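Local coordinates for putative methylthioribose-1-phosphate isomerase (Archaeoglobus fulgidus, PDB 1T5O), which probably catalyses the interconversion of 5-methylthioribose 1-phosphate and 5-methylthioribulose 1-phosphate in methionine biosynthesis, at residues A[281-286]-A[305-310]; A[188-193]-A[286-291]. One frame throughout, in Å; residues are numbered along the deposited sequence.

Contact 1: residues A[281-286]-A[305-310]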
# COMPACT_ATOMS: atom_id res chain seq x y z
N ILE A 281 -13.15 1.33 -15.88
CA ILE A 281 -12.14 0.66 -15.07
C ILE A 281 -12.75 -0.52 -14.35
O ILE A 281 -13.66 -0.38 -13.54
CB ILE A 281 -11.49 1.61 -14.02
CG1 ILE A 281 -10.67 2.71 -14.73
CG2 ILE A 281 -10.58 0.79 -13.07
CD1 ILE A 281 -10.37 3.92 -13.83
N GLU A 282 -12.23 -1.69 -14.64
CA GLU A 282 -12.69 -2.93 -14.04
C GLU A 282 -12.25 -3.09 -12.59
O GLU A 282 -11.20 -2.59 -12.19
CB GLU A 282 -12.16 -4.10 -14.88
CG GLU A 282 -10.75 -3.81 -15.44
CD GLU A 282 -10.46 -4.55 -16.76
OE1 GLU A 282 -11.37 -4.64 -17.62
OE2 GLU A 282 -9.31 -5.03 -16.93
N GLU A 283 -13.05 -3.80 -11.81
CA GLU A 283 -12.76 -4.09 -10.42
C GLU A 283 -12.05 -5.44 -10.42
O GLU A 283 -12.42 -6.31 -11.19
CB GLU A 283 -14.05 -4.23 -9.64
CG GLU A 283 -14.63 -2.96 -9.09
CD GLU A 283 -13.83 -2.46 -7.92
OE1 GLU A 283 -13.86 -3.10 -6.84
OE2 GLU A 283 -13.16 -1.42 -8.11
N ARG A 284 -11.05 -5.62 -9.55
CA ARG A 284 -10.32 -6.88 -9.42
C ARG A 284 -10.90 -7.60 -8.20
O ARG A 284 -11.56 -6.99 -7.36
CB ARG A 284 -8.82 -6.64 -9.23
CG ARG A 284 -8.11 -6.13 -10.51
CD ARG A 284 -8.23 -7.10 -11.70
NE ARG A 284 -7.61 -6.59 -12.94
CZ ARG A 284 -8.28 -6.20 -14.03
NH1 ARG A 284 -9.61 -6.25 -14.07
NH2 ARG A 284 -7.62 -5.77 -15.10
N PRO A 285 -10.66 -8.92 -8.09
CA PRO A 285 -11.18 -9.74 -6.98
C PRO A 285 -10.98 -9.13 -5.58
O PRO A 285 -9.88 -8.74 -5.22
CB PRO A 285 -10.40 -11.05 -7.13
CG PRO A 285 -10.21 -11.14 -8.63
CD PRO A 285 -9.77 -9.72 -8.95
N ARG A 286 -12.05 -9.07 -4.81
CA ARG A 286 -11.98 -8.52 -3.46
C ARG A 286 -11.03 -9.30 -2.54
O ARG A 286 -10.52 -8.75 -1.56
CB ARG A 286 -13.39 -8.46 -2.85
CG ARG A 286 -14.11 -9.81 -2.71
CD ARG A 286 -15.52 -9.63 -2.18
NE ARG A 286 -15.56 -9.14 -0.79
CZ ARG A 286 -15.44 -9.93 0.28
NH1 ARG A 286 -15.29 -11.24 0.13
NH2 ARG A 286 -15.53 -9.41 1.49
N TYR A 305 -13.13 -1.92 -2.36
CA TYR A 305 -13.16 -1.18 -3.62
C TYR A 305 -11.76 -1.47 -4.14
O TYR A 305 -10.75 -1.07 -3.52
CB TYR A 305 -13.37 0.32 -3.38
CG TYR A 305 -13.26 1.13 -4.64
CD1 TYR A 305 -14.02 0.80 -5.77
CD2 TYR A 305 -12.36 2.19 -4.74
CE1 TYR A 305 -13.88 1.53 -6.98
CE2 TYR A 305 -12.21 2.91 -5.93
CZ TYR A 305 -12.97 2.57 -7.03
OH TYR A 305 -12.79 3.26 -8.18
N ASN A 306 -11.67 -2.19 -5.26
CA ASN A 306 -10.37 -2.61 -5.81
C ASN A 306 -10.21 -2.34 -7.31
O ASN A 306 -10.06 -3.27 -8.10
CB ASN A 306 -10.20 -4.12 -5.48
CG ASN A 306 -8.80 -4.67 -5.79
OD1 ASN A 306 -7.81 -3.94 -5.85
ND2 ASN A 306 -8.71 -5.99 -5.97
N PRO A 307 -10.26 -1.06 -7.74
CA PRO A 307 -10.10 -0.75 -9.17
C PRO A 307 -8.75 -1.25 -9.68
O PRO A 307 -7.75 -1.20 -8.96
CB PRO A 307 -10.20 0.77 -9.21
CG PRO A 307 -9.56 1.17 -7.85
CD PRO A 307 -10.22 0.17 -6.91
N ALA A 308 -8.70 -1.69 -10.93
CA ALA A 308 -7.46 -2.22 -11.50
C ALA A 308 -6.48 -1.14 -11.94
O ALA A 308 -5.27 -1.35 -11.92
CB ALA A 308 -7.78 -3.16 -12.70
N PHE A 309 -7.01 0.01 -12.35
CA PHE A 309 -6.18 1.11 -12.82
C PHE A 309 -6.74 2.43 -12.34
O PHE A 309 -7.84 2.49 -11.79
CB PHE A 309 -6.22 1.22 -14.36
CG PHE A 309 -6.00 -0.09 -15.09
CD1 PHE A 309 -7.08 -0.85 -15.52
CD2 PHE A 309 -4.72 -0.54 -15.35
CE1 PHE A 309 -6.89 -2.05 -16.19
CE2 PHE A 309 -4.50 -1.74 -16.02
CZ PHE A 309 -5.59 -2.50 -16.44
N ASP A 310 -5.98 3.49 -12.58
CA ASP A 310 -6.46 4.83 -12.35
C ASP A 310 -5.99 5.69 -13.52
O ASP A 310 -5.08 5.31 -14.26
CB ASP A 310 -6.05 5.45 -10.98
CG ASP A 310 -4.53 5.46 -10.70
OD1 ASP A 310 -3.68 5.51 -11.62
OD2 ASP A 310 -4.21 5.48 -9.49
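Glu283 and Pro307 face each other in a single antiparallel beta bridge, flanked by backbone bonds from Arg284 N to Asn306 O (2.9 Å) and from Ala308 N to Glu282 O (2.9 Å). The Glu283 side chain adds a third tie. Bent at chi2 (-73°), it folds back over the partner segment and takes Asn306 N on the syn lone pair of OE1 at 2.8 Å, in a nearly straight bond (169°). Its other oxygen, OE2, lies beside Tyr305 CE1 and Pro307 CD. The proline ring itself rests on the tyrosine, with Pro307 CD over the centre of that ring. The bridge pins the loop after strand 261-264 to the lead-in of strand 309-313, an outer strand, within this chain, of the small three-stranded antiparallel sheet whose other members are 235-237 and 240-244. Ala308 CB fits under the guanidinium of Arg284, 3.4 Å from CZ and over the middle of one face. That group is kept in place by a salt bridge within its own segment, Arg284 NH2 to Glu282 OE2 at 2.6 Å, which lies in the guanidinium plane. Glu282 OE2 also comes to the edge of the Phe309 ring, while the guanidinium stands almost perpendicular to that ring (82°). Ile281 sends CG2 against Pro307 CB and to 3.5 Å from Phe309 O. At the far end the amide of Asn306 reaches Pro285 O through ND2 in a weak hydrogen bond. The side chain of Phe309 packs on Asp234, the predicted proton donor.

Contact 2: residues A[188-193]-A[286-291]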
# COMPACT_ATOMS: atom_id res chain seq x y z
N THR A 188 3.73 -1.81 -4.87
CA THR A 188 2.56 -1.87 -5.74
C THR A 188 1.45 -2.84 -5.28
O THR A 188 1.28 -3.92 -5.84
CB THR A 188 2.97 -2.22 -7.22
OG1 THR A 188 4.05 -1.35 -7.62
CG2 THR A 188 1.78 -2.02 -8.19
N ARG A 189 0.70 -2.43 -4.27
CA ARG A 189 -0.41 -3.25 -3.77
C ARG A 189 -1.55 -3.26 -4.81
O ARG A 189 -1.59 -2.41 -5.67
CB ARG A 189 -0.89 -2.69 -2.43
CG ARG A 189 0.14 -2.89 -1.32
CD ARG A 189 0.19 -4.34 -0.94
NE ARG A 189 -1.08 -4.73 -0.31
CZ ARG A 189 -1.49 -5.98 -0.17
NH1 ARG A 189 -0.74 -6.99 -0.62
NH2 ARG A 189 -2.64 -6.23 0.43
N PRO A 190 -2.46 -4.25 -4.76
CA PRO A 190 -2.49 -5.37 -3.80
C PRO A 190 -1.80 -6.65 -4.30
O PRO A 190 -1.75 -7.64 -3.58
CB PRO A 190 -3.98 -5.59 -3.57
CG PRO A 190 -4.51 -5.42 -4.97
CD PRO A 190 -3.76 -4.15 -5.45
N LEU A 191 -1.28 -6.64 -5.53
CA LEU A 191 -0.63 -7.84 -6.08
C LEU A 191 0.88 -7.85 -5.98
O LEU A 191 1.52 -8.84 -6.33
CB LEU A 191 -1.04 -8.04 -7.55
CG LEU A 191 -1.93 -9.25 -7.85
CD1 LEU A 191 -2.92 -9.48 -6.72
CD2 LEU A 191 -2.65 -9.05 -9.19
N ASN A 192 1.46 -6.74 -5.51
CA ASN A 192 2.90 -6.60 -5.31
C ASN A 192 3.81 -6.85 -6.51
O ASN A 192 4.87 -7.51 -6.38
CB ASN A 192 3.38 -7.50 -4.17
CG ASN A 192 2.94 -6.99 -2.83
OD1 ASN A 192 1.74 -7.00 -2.49
ND2 ASN A 192 3.90 -6.50 -2.05
N GLN A 193 3.44 -6.33 -7.66
CA GLN A 193 4.29 -6.50 -8.83
C GLN A 193 5.64 -5.81 -8.64
O GLN A 193 6.65 -6.25 -9.20
CB GLN A 193 3.59 -5.94 -10.07
CG GLN A 193 2.34 -6.75 -10.44
CD GLN A 193 1.04 -6.11 -9.95
OE1 GLN A 193 1.01 -5.35 -8.96
NE2 GLN A 193 -0.05 -6.40 -10.65
N ARG A 286 -12.05 -9.07 -4.81
CA ARG A 286 -11.98 -8.52 -3.46
C ARG A 286 -11.03 -9.30 -2.54
O ARG A 286 -10.52 -8.75 -1.56
CB ARG A 286 -13.39 -8.46 -2.85
CG ARG A 286 -14.11 -9.81 -2.71
CD ARG A 286 -15.52 -9.63 -2.18
NE ARG A 286 -15.56 -9.14 -0.79
CZ ARG A 286 -15.44 -9.93 0.28
NH1 ARG A 286 -15.29 -11.24 0.13
NH2 ARG A 286 -15.53 -9.41 1.49
N GLU A 287 -10.75 -10.56 -2.86
CA GLU A 287 -9.89 -11.32 -1.96
C GLU A 287 -8.43 -10.84 -1.95
O GLU A 287 -7.68 -11.15 -1.04
CB GLU A 287 -9.95 -12.82 -2.25
CG GLU A 287 -9.09 -13.34 -3.40
CD GLU A 287 -8.73 -14.82 -3.22
OE1 GLU A 287 -8.75 -15.58 -4.23
OE2 GLU A 287 -8.42 -15.23 -2.07
N GLU A 288 -8.05 -10.06 -2.97
CA GLU A 288 -6.70 -9.53 -3.05
C GLU A 288 -6.42 -8.58 -1.90
O GLU A 288 -5.26 -8.26 -1.63
CB GLU A 288 -6.49 -8.82 -4.41
CG GLU A 288 -6.58 -9.76 -5.62
CD GLU A 288 -6.38 -9.05 -6.96
OE1 GLU A 288 -6.33 -7.79 -7.00
OE2 GLU A 288 -6.26 -9.76 -7.98
N LEU A 289 -7.47 -8.10 -1.22
CA LEU A 289 -7.30 -7.19 -0.07
C LEU A 289 -7.59 -7.88 1.27
O LEU A 289 -7.31 -7.32 2.33
CB LEU A 289 -8.25 -6.01 -0.17
CG LEU A 289 -7.98 -4.77 -1.03
CD1 LEU A 289 -6.92 -3.92 -0.38
CD2 LEU A 289 -7.58 -5.18 -2.42
N ILE A 290 -8.15 -9.08 1.21
CA ILE A 290 -8.58 -9.79 2.41
C ILE A 290 -7.56 -10.81 2.93
O ILE A 290 -7.47 -11.06 4.12
CB ILE A 290 -9.98 -10.46 2.14
CG1 ILE A 290 -11.02 -9.35 1.94
CG2 ILE A 290 -10.42 -11.37 3.31
CD1 ILE A 290 -12.41 -9.83 1.51
N PHE A 291 -6.78 -11.36 2.01
CA PHE A 291 -5.77 -12.35 2.34
C PHE A 291 -4.45 -11.92 1.72
O PHE A 291 -4.43 -11.24 0.69
CB PHE A 291 -6.17 -13.70 1.74
CG PHE A 291 -7.13 -14.48 2.57
CD1 PHE A 291 -6.68 -15.24 3.65
CD2 PHE A 291 -8.50 -14.44 2.30
CE1 PHE A 291 -7.58 -15.95 4.44
CE2 PHE A 291 -9.41 -15.14 3.09
CZ PHE A 291 -8.95 -15.90 4.17
O HOH W 1 -3.07 -8.89 -0.08
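Arg189 meets the short, weakly bonded helix 287-290 through one water: NH2 donates to it at 2.7 Å, and the water in turn donates to Glu288 O and to Phe291 O, both at 2.8 Å. The turn of the guanidinium is fixed from its rim, since Asn192 OD1 accepts from Arg189 NH1 in the plane of both groups while the water lies in plane at NH2. Its NE forms a salt bridge with Glu187 of the second subunit. Pro190 follows a cis peptide bond and points its ring at the helix, with CB 3.5 Å from Glu288 O and 3.8 Å from Leu289 CD2. The same CB also sits over the centre of one face of the Arg189 guanidinium. Next, Leu191 lays CD1 against the carboxylate of Glu288, 3.5 Å from CD. The Glu288 chain is extended beyond CG (chi2 180°), which sets the carboxylate beside Pro190 CG and Leu191 CD1; its OE1 probably accepts from Asn306 ND2. Asn192 stands at the N-cap position of helix 193-204 without a capping bond from its side chain, and Gln193, a predicted substrate-binding residue, begins that helix. The segment is thus a loop at the C-terminal end of parallel strand 182-186, the usual place for an active site in a Rossmann-like domain.

Overall arrangement
Contacts 1 and 2 share Arg286, and their centres lie about 10 Å apart. Both are partly buried and neither is central: their centres lie about 18 and 19 Å from the centre of the chain, and both touch the second subunit. Contact 1 is the larger and relies on direct bonds, backbone to backbone and carboxylate to backbone, at the start of a strand. In contact 2 a loop at the end of strand 182-186 of the main mixed sheet meets a short helix through apolar packing and a bridging water. Asn306 joins the two contacts, its CG packed on Leu289 CD2. Phe309 and Gln193 bring both contacts to the predicted active site.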